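Local coordinates for protein phosphoribosylaminoimidazole carboxylase, ATPase subunit (PDB 3AX6) that probably catalyses the ATP-dependent joining of bicarbonate to 5-aminoimidazole ribonucleotide, giving N5-carboxyaminoimidazole ribonucleotide in de novo purine biosynthesis, at residues G5-G10 with E57-G62; I46-G49 with E54-E57; K176-M181 with A212-E217; T229-A234 with F241-F246; I282-I285 with P289-S292. All blocks are in the same frame, centred on the assembly; numbering follows the deposited sequence.

Contacts 1 and 2 share helix 53-61 and fix it to the parallel sheet of the N-terminal domain; contact 1 is buried and wholly apolar, whereas contact 2 is partly buried and uses the alkyl portion of an arginine. Contacts 3 and 4 belong to the ATP-grasp domain, on the neighbouring strands 174-184 and 239-248, and both reach ADP. Contact 4 joins helix to sheet in the core, while contact 3 lies at the surface, with a charged cluster beside its leucine. Contact 5, also buried, depends on an arginine hydrogen bond and meets the second subunit. Across the five, chemistry follows place in the fold.

Contact 1 (G5-G10 with E57-G62); sequences GIIGGG and EDLVKG
Gly5 begins the segment by making room for Leu59 of helix 53-61, whose CA is 6.1 Å from the glycine CA. Leu59 CD1 rests 3.9 Å from Gly5 CA, and a CB on this glycine would come within about 3.0 Å of Leu59 CG, so the bare backbone is what admits the leucine. At Ile6 the side chain turns away from the helix, and its part is played by the backbone, with N 4.1 Å from Leu59 CD2. Ile7 brings its side chain round to the same methyl: CG1 lies 3.4 Å from Leu59 CD2, a tight apolar contact. Leu59 meets all three residues because its CG stands anti to the backbone N (chi1 177°), which sends the fork toward the strand and divides its methyls between Gly5 and Ile7. Beyond Ile7 the chain leaves the helix in a glycine-rich turn. Gly8 adopts backbone angles at which a side chain would press on the preceding carbonyl O, and Gly10 is the N-cap residue of helix 11-22, consistent with the GxGxxG turn of a Rossmann-type domain. Strand residues 5-7 run at 150° to helix residues 57-61, their axes 8.4 Å apart. Strand 3-7 lies between strands 26-31 and 65-68, and Leu59 covers all three, touching Ile28 and Leu30 on one neighbour and Thr66 on the other.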
# COMPACT_ATOMS: atom_id res chain seq x y z
N GLY A 5 -14.68 -7.85 11.80
CA GLY A 5 -15.63 -6.76 11.93
C GLY A 5 -14.89 -5.53 12.40
O GLY A 5 -14.05 -5.61 13.31
N ILE A 6 -15.18 -4.38 11.79
CA ILE A 6 -14.52 -3.14 12.16
C ILE A 6 -15.52 -2.04 12.49
O ILE A 6 -16.33 -1.65 11.66
CB ILE A 6 -13.60 -2.62 11.03
CG1 ILE A 6 -12.59 -3.70 10.63
CG2 ILE A 6 -12.86 -1.37 11.49
CD1 ILE A 6 -11.66 -3.28 9.52
N ILE A 7 -15.46 -1.54 13.73
CA ILE A 7 -16.35 -0.47 14.16
C ILE A 7 -15.62 0.85 13.89
O ILE A 7 -14.61 1.14 14.52
CB ILE A 7 -16.66 -0.57 15.68
CG1 ILE A 7 -17.35 -1.91 15.97
CG2 ILE A 7 -17.53 0.60 16.12
CD1 ILE A 7 -17.48 -2.25 17.45
N GLY A 8 -16.14 1.62 12.94
CA GLY A 8 -15.52 2.88 12.58
C GLY A 8 -15.15 2.85 11.11
O GLY A 8 -14.25 2.11 10.71
N GLY A 9 -15.85 3.65 10.31
CA GLY A 9 -15.59 3.68 8.87
C GLY A 9 -14.71 4.81 8.37
O GLY A 9 -14.66 5.07 7.17
N GLY A 10 -14.03 5.49 9.28
CA GLY A 10 -13.16 6.59 8.90
C GLY A 10 -11.91 6.14 8.16
O GLY A 10 -11.76 4.96 7.81
N GLU A 57 -23.76 -5.64 18.18
CA GLU A 57 -23.92 -7.01 18.62
C GLU A 57 -24.00 -7.92 17.39
O GLU A 57 -23.41 -9.00 17.37
CB GLU A 57 -25.19 -7.13 19.47
CG GLU A 57 -25.32 -8.40 20.28
CD GLU A 57 -25.99 -8.14 21.61
OE1 GLU A 57 -27.06 -7.49 21.62
OE2 GLU A 57 -25.45 -8.60 22.65
N ASP A 58 -24.72 -7.47 16.37
CA ASP A 58 -24.82 -8.24 15.14
C ASP A 58 -23.44 -8.32 14.51
O ASP A 58 -23.05 -9.37 14.00
CB ASP A 58 -25.76 -7.58 14.13
CG ASP A 58 -27.19 -7.52 14.60
OD1 ASP A 58 -27.73 -8.57 15.02
OD2 ASP A 58 -27.78 -6.43 14.54
N LEU A 59 -22.71 -7.21 14.56
CA LEU A 59 -21.36 -7.14 13.99
C LEU A 59 -20.40 -8.13 14.64
O LEU A 59 -19.70 -8.86 13.95
CB LEU A 59 -20.78 -5.74 14.13
CG LEU A 59 -19.34 -5.67 13.60
CD1 LEU A 59 -19.38 -5.67 12.10
CD2 LEU A 59 -18.62 -4.43 14.10
N VAL A 60 -20.36 -8.13 15.97
CA VAL A 60 -19.47 -9.03 16.70
C VAL A 60 -19.85 -10.49 16.50
O VAL A 60 -18.99 -11.33 16.25
CB VAL A 60 -19.45 -8.69 18.20
CG1 VAL A 60 -20.87 -8.64 18.73
CG2 VAL A 60 -18.64 -9.72 18.97
N LYS A 61 -21.14 -10.80 16.60
CA LYS A 61 -21.61 -12.17 16.42
C LYS A 61 -21.47 -12.67 14.99
O LYS A 61 -21.42 -13.88 14.74
CB LYS A 61 -23.07 -12.31 16.86
CG LYS A 61 -23.29 -12.24 18.36
CD LYS A 61 -24.77 -12.36 18.66
CE LYS A 61 -25.06 -12.26 20.14
NZ LYS A 61 -26.53 -12.30 20.37
N GLY A 62 -21.42 -11.74 14.04
CA GLY A 62 -21.27 -12.12 12.65
C GLY A 62 -19.82 -12.13 12.20
O GLY A 62 -19.53 -12.36 11.03

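Contact 2 (I46-G49 with E54-E57); sequences IVAG and ERIE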
# COMPACT_ATOMS: atom_id res chain seq x y z
N ILE A 46 -22.65 -2.04 7.91
CA ILE A 46 -23.87 -2.02 8.71
C ILE A 46 -24.02 -0.54 9.05
O ILE A 46 -23.18 0.03 9.73
CB ILE A 46 -23.72 -2.82 10.02
CG1 ILE A 46 -23.48 -4.30 9.70
CG2 ILE A 46 -24.98 -2.68 10.86
CD1 ILE A 46 -23.22 -5.16 10.93
N VAL A 47 -25.08 0.08 8.54
CA VAL A 47 -25.32 1.49 8.80
C VAL A 47 -25.89 1.62 10.20
O VAL A 47 -27.05 1.30 10.43
CB VAL A 47 -26.32 2.08 7.79
CG1 VAL A 47 -26.32 3.60 7.89
CG2 VAL A 47 -25.97 1.61 6.39
N ALA A 48 -25.06 2.07 11.14
CA ALA A 48 -25.48 2.20 12.53
C ALA A 48 -24.48 2.95 13.38
O ALA A 48 -23.28 2.94 13.11
CB ALA A 48 -25.74 0.83 13.12
N GLY A 49 -24.99 3.60 14.43
CA GLY A 49 -24.16 4.36 15.34
C GLY A 49 -23.31 3.51 16.27
O GLY A 49 -23.59 2.34 16.51
N GLU A 54 -27.71 -3.26 19.96
CA GLU A 54 -28.09 -4.40 19.15
C GLU A 54 -27.40 -4.49 17.79
O GLU A 54 -27.29 -5.58 17.23
CB GLU A 54 -29.60 -4.41 18.98
CG GLU A 54 -30.34 -4.36 20.31
CD GLU A 54 -31.84 -4.43 20.16
OE1 GLU A 54 -32.41 -3.63 19.38
OE2 GLU A 54 -32.46 -5.28 20.84
N ARG A 55 -26.92 -3.37 17.25
CA ARG A 55 -26.27 -3.42 15.95
C ARG A 55 -24.80 -3.85 16.02
O ARG A 55 -24.34 -4.61 15.18
CB ARG A 55 -26.38 -2.06 15.25
CG ARG A 55 -26.84 -2.14 13.80
CD ARG A 55 -28.33 -2.42 13.69
NE ARG A 55 -28.68 -3.74 14.21
CZ ARG A 55 -29.92 -4.12 14.50
NH1 ARG A 55 -30.94 -3.28 14.33
NH2 ARG A 55 -30.16 -5.34 14.97
N ILE A 56 -24.07 -3.37 17.03
CA ILE A 56 -22.67 -3.75 17.16
C ILE A 56 -22.65 -5.22 17.57
O ILE A 56 -21.69 -5.94 17.35
CB ILE A 56 -21.91 -2.87 18.22
CG1 ILE A 56 -22.22 -3.36 19.64
CG2 ILE A 56 -22.31 -1.41 18.10
CD1 ILE A 56 -21.30 -4.46 20.10
N GLU A 57 -23.76 -5.64 18.18
CA GLU A 57 -23.92 -7.01 18.62
C GLU A 57 -24.00 -7.92 17.39
O GLU A 57 -23.41 -9.00 17.37
CB GLU A 57 -25.19 -7.13 19.47
CG GLU A 57 -25.32 -8.40 20.28
CD GLU A 57 -25.99 -8.14 21.61
OE1 GLU A 57 -27.06 -7.49 21.62
OE2 GLU A 57 -25.45 -8.60 22.65
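Ala48 and Arg55 have the nearest CA atoms of the two segments, 6.6 Å apart. The chain comes off the edge strand 44-47 still extended through Ala48, turns through residues 50-52 and enters helix 53-61, so that the first turn of the helix folds back against residues 46-48. Arg55 N is held at this point by Asp52 OD1. The side-chain contact is made by the alkyl part of Arg55, not by its charge. Ala48 CB is placed 3.2 Å from Arg55 CG, shorter than normal carbon contact, so the exact value is doubtful; Arg55 CB lies 3.6 Å from the same Ala48 CB. Ile46 meets the CG methylene from farther back along the strand, with its CG2 methyl 3.5 Å from Arg55 CG and the two side chains nearly perpendicular. Bends at chi2 (75°) and chi3 (-66°) then carry the arginine away from these apolar groups. Its guanidinium passes over Glu54, whose CB lies 4.1 Å above the plane toward the rim, and NH2 forms a salt bridge with Asp58 one turn later. On the other flank Gly49 O approaches Ile56 CG2 at 4.3 Å, while the rest of Ile56 leads away to Leu30 and helix 75-83. Helix 53-61 is the connection from strand 44-47 to strand 65-68, which passes strands 26-31 and 3-7 in the parallel sheet; this is the long beta-alpha-beta crossover of Rossmann-like folds, as expected for a pre-ATP-grasp domain.

Contact 3 (K176-M181 with A212-E217); sequences KELAVM and APARIE. With ADP (adenosine-5'-diphosphate), chain E.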
# COMPACT_ATOMS: atom_id res chain seq x y z
N LYS A 176 11.34 16.98 24.32
CA LYS A 176 10.82 16.45 23.06
C LYS A 176 9.62 15.57 23.37
O LYS A 176 9.53 15.00 24.46
CB LYS A 176 11.89 15.61 22.35
CG LYS A 176 13.09 16.40 21.89
CD LYS A 176 13.19 16.36 20.38
CE LYS A 176 14.29 17.29 19.88
NZ LYS A 176 14.48 17.18 18.41
N GLU A 177 8.70 15.46 22.42
CA GLU A 177 7.53 14.61 22.61
C GLU A 177 7.70 13.45 21.65
O GLU A 177 7.88 13.64 20.45
CB GLU A 177 6.24 15.39 22.37
CG GLU A 177 5.95 16.38 23.50
CD GLU A 177 4.57 17.00 23.44
OE1 GLU A 177 3.59 16.24 23.29
OE2 GLU A 177 4.45 18.25 23.55
N LEU A 178 7.67 12.24 22.19
CA LEU A 178 7.91 11.04 21.41
C LEU A 178 6.74 10.07 21.31
O LEU A 178 5.84 10.06 22.16
CB LEU A 178 9.12 10.30 21.99
CG LEU A 178 10.33 11.17 22.33
CD1 LEU A 178 11.33 10.36 23.15
CD2 LEU A 178 10.99 11.71 21.07
N ALA A 179 6.76 9.24 20.27
CA ALA A 179 5.72 8.25 20.06
C ALA A 179 6.31 6.95 19.51
O ALA A 179 7.30 6.97 18.78
CB ALA A 179 4.66 8.78 19.09
N VAL A 180 5.72 5.83 19.89
CA VAL A 180 6.19 4.55 19.40
C VAL A 180 5.03 3.56 19.29
O VAL A 180 4.24 3.41 20.22
CB VAL A 180 7.27 3.95 20.32
CG1 VAL A 180 6.80 3.98 21.74
CG2 VAL A 180 7.60 2.52 19.90
N MSE A 181 4.92 2.93 18.13
CA MSE A 181 3.88 1.94 17.90
C MSE A 181 4.42 0.60 18.38
O MSE A 181 5.58 0.26 18.13
CB MSE A 181 3.56 1.81 16.40
CG MSE A 181 3.18 3.10 15.69
SE MSE A 181 1.65 3.98 16.45
CE MSE A 181 0.33 2.60 16.19
N ALA A 212 10.80 10.37 11.70
CA ALA A 212 11.22 8.99 11.95
C ALA A 212 12.60 8.74 11.37
O ALA A 212 12.82 8.92 10.17
CB ALA A 212 10.21 8.02 11.32
N PRO A 213 13.57 8.33 12.21
CA PRO A 213 13.42 8.11 13.65
C PRO A 213 13.67 9.41 14.42
O PRO A 213 14.29 10.34 13.91
CB PRO A 213 14.48 7.06 13.95
CG PRO A 213 15.58 7.44 13.00
CD PRO A 213 14.82 7.73 11.72
N ALA A 214 13.16 9.47 15.65
CA ALA A 214 13.33 10.66 16.48
C ALA A 214 14.80 11.04 16.55
O ALA A 214 15.67 10.17 16.59
CB ALA A 214 12.77 10.42 17.87
N ARG A 215 15.08 12.34 16.55
CA ARG A 215 16.46 12.79 16.63
C ARG A 215 16.83 12.92 18.10
O ARG A 215 16.86 14.01 18.66
CB ARG A 215 16.62 14.13 15.92
CG ARG A 215 16.06 14.10 14.52
CD ARG A 215 15.01 15.15 14.38
NE ARG A 215 15.55 16.34 13.73
CZ ARG A 215 15.09 17.56 13.93
NH1 ARG A 215 14.09 17.78 14.78
NH2 ARG A 215 15.64 18.57 13.28
N ILE A 216 17.09 11.77 18.72
CA ILE A 216 17.46 11.72 20.13
C ILE A 216 18.60 10.73 20.32
O ILE A 216 18.80 9.82 19.51
CB ILE A 216 16.29 11.25 21.00
CG1 ILE A 216 15.80 9.88 20.52
CG2 ILE A 216 15.19 12.31 20.99
CD1 ILE A 216 14.77 9.25 21.42
N GLU A 217 19.35 10.91 21.40
CA GLU A 217 20.46 10.01 21.68
C GLU A 217 19.93 8.58 21.79
O GLU A 217 18.89 8.33 22.39
CB GLU A 217 21.15 10.42 22.98
CG GLU A 217 21.83 11.77 22.91
CD GLU A 217 22.78 11.99 24.06
OE1 GLU A 217 23.53 11.05 24.39
OE2 GLU A 217 22.79 13.11 24.63
PB ADP E . -4.69 15.71 24.49
O1B ADP E . -3.77 14.82 23.73
O2B ADP E . -4.86 17.11 23.68
O3B ADP E . -6.18 14.94 24.65
PA ADP E . -2.52 15.91 26.22
O1A ADP E . -2.27 15.07 27.41
O2A ADP E . -1.76 15.24 24.95
O3A ADP E . -4.15 16.04 26.01
O5' ADP E . -1.95 17.41 26.53
C5' ADP E . -1.62 18.04 25.28
C4' ADP E . -0.31 18.82 25.40
O4' ADP E . -0.21 19.48 26.70
C3' ADP E . 0.91 17.88 25.29
O3' ADP E . 1.30 17.66 23.93
C2' ADP E . 1.97 18.61 26.12
O2' ADP E . 2.71 19.53 25.32
C1' ADP E . 1.15 19.31 27.22
N9 ADP E . 1.16 18.55 28.49
C8 ADP E . 0.42 17.44 28.80
N7 ADP E . 0.70 17.03 30.00
C5 ADP E . 1.63 17.83 30.54
C6 ADP E . 2.32 17.89 31.79
N6 ADP E . 2.06 16.95 32.76
N1 ADP E . 3.22 18.87 32.00
C2 ADP E . 3.49 19.79 31.06
N3 ADP E . 2.87 19.77 29.88
C4 ADP E . 1.95 18.83 29.58
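The ribose end of the ATP-grasp nucleotide pocket lies on one side of segment 176-181, while Lys176 and Leu178 turn to the other and pack on loop 212-217. Glu177, between them, receives both ribose hydroxyls of ADP: O3' donates to Glu177 OE1 at 2.8 Å, and O2' donates to Glu177 OE2, also at 2.8 Å. The extended chain beyond CG brings the carboxylate to the sugar, one oxygen to each hydroxyl. Cut back to an alanine, this position would probably leave the two hydroxyls without their shared acceptor and the ribose less firmly fixed. Toward the loop, Leu178 spreads its methyls: CD2 lies 3.9 Å from Ala214 CB, and CD1 meets Ile216 CD1 tip to tip at 4.0 Å. Ile216 reaches inward with CG1 in the crowded position between backbone N and carbonyl carbon (chi1 57°). Beside this apolar patch Lys176 and Arg215 come together almost perpendicularly, NZ and NH1 being 3.7 Å apart. Glu197 OE2 forms a salt bridge with each of them, so the two cations gather round one carboxylate, and Arg215 NH2 has a further mate in Glu355. Strand 174-184 runs between strands 239-248 and 190-198, with Glu197 contributed by the latter; the loop joins strand 209-212 to helix 218-235, on whose Ser221 Ile216 also rests.

Contact 4 (T229-A234 with F241-F246); sequences TSVVEA and FGIEMF. With ADP (adenosine-5'-diphosphate), chain E.
Glu233 N bonds to Thr229 O at 3.0 Å, and this helical turn presents Val231 and Val232 to Ile243 and Phe241 of the strand. Everything that crosses between the two segments is apolar. Val231 CG1 lies 3.8 Å from Ile243 CD1, the two side chains lying alongside with opposed directions, so that the isoleucine methyl also comes near Val231 CB. Val232 touches Phe241 with one methyl, CG2, which is 4.0 Å from ring atom CD1 and equally far from CE1; it approaches the ring obliquely. That methyl is delivered to the ring by a chi1 of 54°, which sets CG2 anti to the backbone N and leaves CG1 wedged between N and carbonyl carbon. Farther along the strand the pocket begins. Phe246 turns the edge of its ring to the imidazole part of the adenine, with CZ 3.7 Å from ADP C8 and CE2 3.7 Å from ADP N7, and so lines the nucleotide site from the same strand that carries the helix at its other end. Strand 239-248 runs antiparallel between strands 253-259 and 174-184, and helix 218-235 lies across this part of the sheet: Val231 extends to Ile258 on one neighbour and Val232 to Val182 on the other.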
# COMPACT_ATOMS: atom_id res chain seq x y z
N THR A 229 6.99 -0.91 25.30
CA THR A 229 6.78 -2.34 25.29
C THR A 229 6.18 -2.81 26.62
O THR A 229 5.26 -3.63 26.65
CB THR A 229 8.09 -3.08 25.03
OG1 THR A 229 8.60 -2.71 23.74
CG2 THR A 229 7.87 -4.59 25.08
N SER A 230 6.70 -2.28 27.72
CA SER A 230 6.20 -2.66 29.04
C SER A 230 4.74 -2.26 29.23
O SER A 230 4.02 -2.87 30.01
CB SER A 230 7.06 -2.01 30.12
OG SER A 230 6.83 -0.61 30.15
N VAL A 231 4.31 -1.22 28.52
CA VAL A 231 2.92 -0.76 28.62
C VAL A 231 1.97 -1.81 28.03
O VAL A 231 1.02 -2.25 28.68
CB VAL A 231 2.68 0.56 27.87
CG1 VAL A 231 1.18 0.84 27.79
CG2 VAL A 231 3.38 1.71 28.58
N VAL A 232 2.24 -2.21 26.79
CA VAL A 232 1.40 -3.18 26.13
C VAL A 232 1.51 -4.54 26.83
O VAL A 232 0.57 -5.33 26.82
CB VAL A 232 1.76 -3.29 24.63
CG1 VAL A 232 3.24 -3.56 24.47
CG2 VAL A 232 0.95 -4.38 23.96
N GLU A 233 2.66 -4.81 27.44
CA GLU A 233 2.85 -6.07 28.15
C GLU A 233 2.00 -6.10 29.41
O GLU A 233 1.37 -7.11 29.73
CB GLU A 233 4.32 -6.27 28.54
CG GLU A 233 5.25 -6.70 27.41
CD GLU A 233 5.12 -8.18 27.05
OE1 GLU A 233 6.03 -8.70 26.37
OE2 GLU A 233 4.12 -8.81 27.44
N ALA A 234 1.96 -4.98 30.13
CA ALA A 234 1.17 -4.89 31.35
C ALA A 234 -0.30 -5.03 31.00
O ALA A 234 -1.06 -5.69 31.70
CB ALA A 234 1.42 -3.56 32.05
N PHE A 241 -0.54 -0.62 19.40
CA PHE A 241 -0.81 0.53 20.25
C PHE A 241 0.11 1.72 20.01
O PHE A 241 1.29 1.55 19.68
CB PHE A 241 -0.72 0.13 21.73
CG PHE A 241 -1.66 -0.96 22.12
CD1 PHE A 241 -1.49 -2.26 21.63
CD2 PHE A 241 -2.74 -0.70 22.96
CE1 PHE A 241 -2.39 -3.27 21.96
CE2 PHE A 241 -3.64 -1.71 23.29
CZ PHE A 241 -3.47 -2.99 22.79
N GLY A 242 -0.46 2.91 20.18
CA GLY A 242 0.30 4.14 20.03
C GLY A 242 0.63 4.62 21.43
O GLY A 242 -0.26 4.96 22.20
N ILE A 243 1.92 4.61 21.78
CA ILE A 243 2.36 5.04 23.10
C ILE A 243 3.06 6.40 23.01
O ILE A 243 4.14 6.51 22.44
CB ILE A 243 3.36 4.02 23.72
CG1 ILE A 243 2.80 2.59 23.63
CG2 ILE A 243 3.64 4.41 25.17
CD1 ILE A 243 1.47 2.39 24.31
N GLU A 244 2.42 7.42 23.56
CA GLU A 244 2.97 8.77 23.52
C GLU A 244 3.74 9.06 24.80
O GLU A 244 3.24 8.84 25.90
CB GLU A 244 1.84 9.78 23.33
CG GLU A 244 1.11 9.58 22.03
CD GLU A 244 -0.18 10.36 21.96
OE1 GLU A 244 -0.16 11.57 22.27
OE2 GLU A 244 -1.22 9.76 21.59
N MSE A 245 4.96 9.54 24.66
CA MSE A 245 5.81 9.81 25.82
C MSE A 245 6.47 11.18 25.78
O MSE A 245 6.53 11.83 24.73
CB MSE A 245 6.90 8.73 25.92
CG MSE A 245 6.38 7.31 26.05
SE MSE A 245 7.74 5.97 25.71
CE MSE A 245 7.69 6.04 23.77
N PHE A 246 6.96 11.61 26.94
CA PHE A 246 7.66 12.88 27.08
C PHE A 246 9.11 12.62 27.44
O PHE A 246 9.40 11.77 28.29
CB PHE A 246 7.09 13.73 28.21
CG PHE A 246 5.69 14.22 27.98
CD1 PHE A 246 5.23 14.51 26.70
CD2 PHE A 246 4.85 14.45 29.06
CE1 PHE A 246 3.95 15.01 26.50
CE2 PHE A 246 3.56 14.95 28.88
CZ PHE A 246 3.12 15.23 27.59
PB ADP E . -4.69 15.71 24.49
O1B ADP E . -3.77 14.82 23.73
O2B ADP E . -4.86 17.11 23.68
O3B ADP E . -6.18 14.94 24.65
PA ADP E . -2.52 15.91 26.22
O1A ADP E . -2.27 15.07 27.41
O2A ADP E . -1.76 15.24 24.95
O3A ADP E . -4.15 16.04 26.01
O5' ADP E . -1.95 17.41 26.53
C5' ADP E . -1.62 18.04 25.28
C4' ADP E . -0.31 18.82 25.40
O4' ADP E . -0.21 19.48 26.70
C3' ADP E . 0.91 17.88 25.29
O3' ADP E . 1.30 17.66 23.93
C2' ADP E . 1.97 18.61 26.12
O2' ADP E . 2.71 19.53 25.32
C1' ADP E . 1.15 19.31 27.22
N9 ADP E . 1.16 18.55 28.49
C8 ADP E . 0.42 17.44 28.80
N7 ADP E . 0.70 17.03 30.00
C5 ADP E . 1.63 17.83 30.54
C6 ADP E . 2.32 17.89 31.79
N6 ADP E . 2.06 16.95 32.76
N1 ADP E . 3.22 18.87 32.00
C2 ADP E . 3.49 19.79 31.06
N3 ADP E . 2.87 19.77 29.88
C4 ADP E . 1.95 18.83 29.58

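Contact 5 (I282-I285 with P289-S292); sequences IRAI and PLGS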
# COMPACT_ATOMS: atom_id res chain seq x y z
N ILE A 282 -3.64 -6.13 11.88
CA ILE A 282 -4.40 -7.29 11.44
C ILE A 282 -3.71 -8.55 11.93
O ILE A 282 -4.36 -9.46 12.46
CB ILE A 282 -4.52 -7.36 9.90
CG1 ILE A 282 -5.20 -6.10 9.35
CG2 ILE A 282 -5.32 -8.60 9.50
CD1 ILE A 282 -6.54 -5.79 10.00
N ARG A 283 -2.40 -8.62 11.76
CA ARG A 283 -1.64 -9.78 12.22
C ARG A 283 -1.87 -10.02 13.71
O ARG A 283 -2.11 -11.15 14.13
CB ARG A 283 -0.14 -9.60 11.98
CG ARG A 283 0.34 -9.64 10.53
CD ARG A 283 1.85 -9.82 10.51
NE ARG A 283 2.47 -9.56 9.22
CZ ARG A 283 3.48 -10.28 8.73
NH1 ARG A 283 3.97 -11.29 9.44
NH2 ARG A 283 4.01 -9.98 7.56
N ALA A 284 -1.81 -8.95 14.50
CA ALA A 284 -1.97 -9.08 15.94
C ALA A 284 -3.36 -9.51 16.39
O ALA A 284 -3.48 -10.39 17.25
CB ALA A 284 -1.57 -7.77 16.63
N ILE A 285 -4.40 -8.92 15.83
CA ILE A 285 -5.74 -9.31 16.27
C ILE A 285 -6.14 -10.69 15.76
O ILE A 285 -7.08 -11.30 16.28
CB ILE A 285 -6.81 -8.28 15.85
CG1 ILE A 285 -7.04 -8.32 14.34
CG2 ILE A 285 -6.38 -6.89 16.31
CD1 ILE A 285 -8.16 -7.40 13.88
N PRO A 289 1.74 -14.58 13.28
CA PRO A 289 3.10 -14.09 13.53
C PRO A 289 3.22 -12.63 13.09
O PRO A 289 2.76 -12.26 12.00
CB PRO A 289 3.96 -15.03 12.69
CG PRO A 289 3.21 -16.32 12.79
CD PRO A 289 1.77 -15.90 12.62
N LEU A 290 3.81 -11.81 13.94
CA LEU A 290 3.96 -10.38 13.65
C LEU A 290 5.04 -10.12 12.60
O LEU A 290 6.00 -10.88 12.47
CB LEU A 290 4.27 -9.63 14.94
CG LEU A 290 3.09 -9.12 15.78
CD1 LEU A 290 1.91 -10.05 15.64
CD2 LEU A 290 3.51 -8.98 17.24
N GLY A 291 4.87 -9.04 11.84
CA GLY A 291 5.84 -8.69 10.82
C GLY A 291 6.97 -7.78 11.27
O GLY A 291 6.84 -7.02 12.23
N SER A 292 8.09 -7.86 10.55
CA SER A 292 9.26 -7.04 10.85
C SER A 292 8.97 -5.55 10.92
O SER A 292 8.24 -5.01 10.09
CB SER A 292 10.33 -7.28 9.80
OG SER A 292 11.25 -6.21 9.80
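Pro289 offers its carbonyl O to Arg283 NH1 in a nearly straight hydrogen bond of 3.0 Å (N-H...O 171°). The oxygen lies in the guanidinium plane, yet the donor stands 42° above the carbonyl plane, so the bond is well aligned with the guanidinium but does not follow a carbonyl lone pair. Leu290 comes next; its CB points away from the helix, but CD1 curls back to lie 4.0 Å from Ala284 CA and 4.3 Å from Ala284 CB, while its backbone N bonds to Glu189. Helix 277-285 has ended a few residues earlier, and the loop to strand 299-305 folds back on its C-terminal turn at the homodimer interface, clasped by the arginine that runs out from the helix. Arg283 is extended from CG to NE, which carries the guanidinium past Leu290 to the following residue. There Gly291 CA rests 3.4 Å above the centre of the guanidinium plane, and a CB on this glycine would clash with Arg283 CZ. Arg283 NH2 also forms a salt bridge with Glu279 and a hydrogen bond with Leu328 O of the second subunit. With an alanine here, Pro289 O and Glu279 would probably lose their cationic partner, and the link to Leu328 O across the dimer interface would go as well. Gly291 O in turn accepts from Gln280 NE2, and the backbone of Ser292 pairs with Thr275.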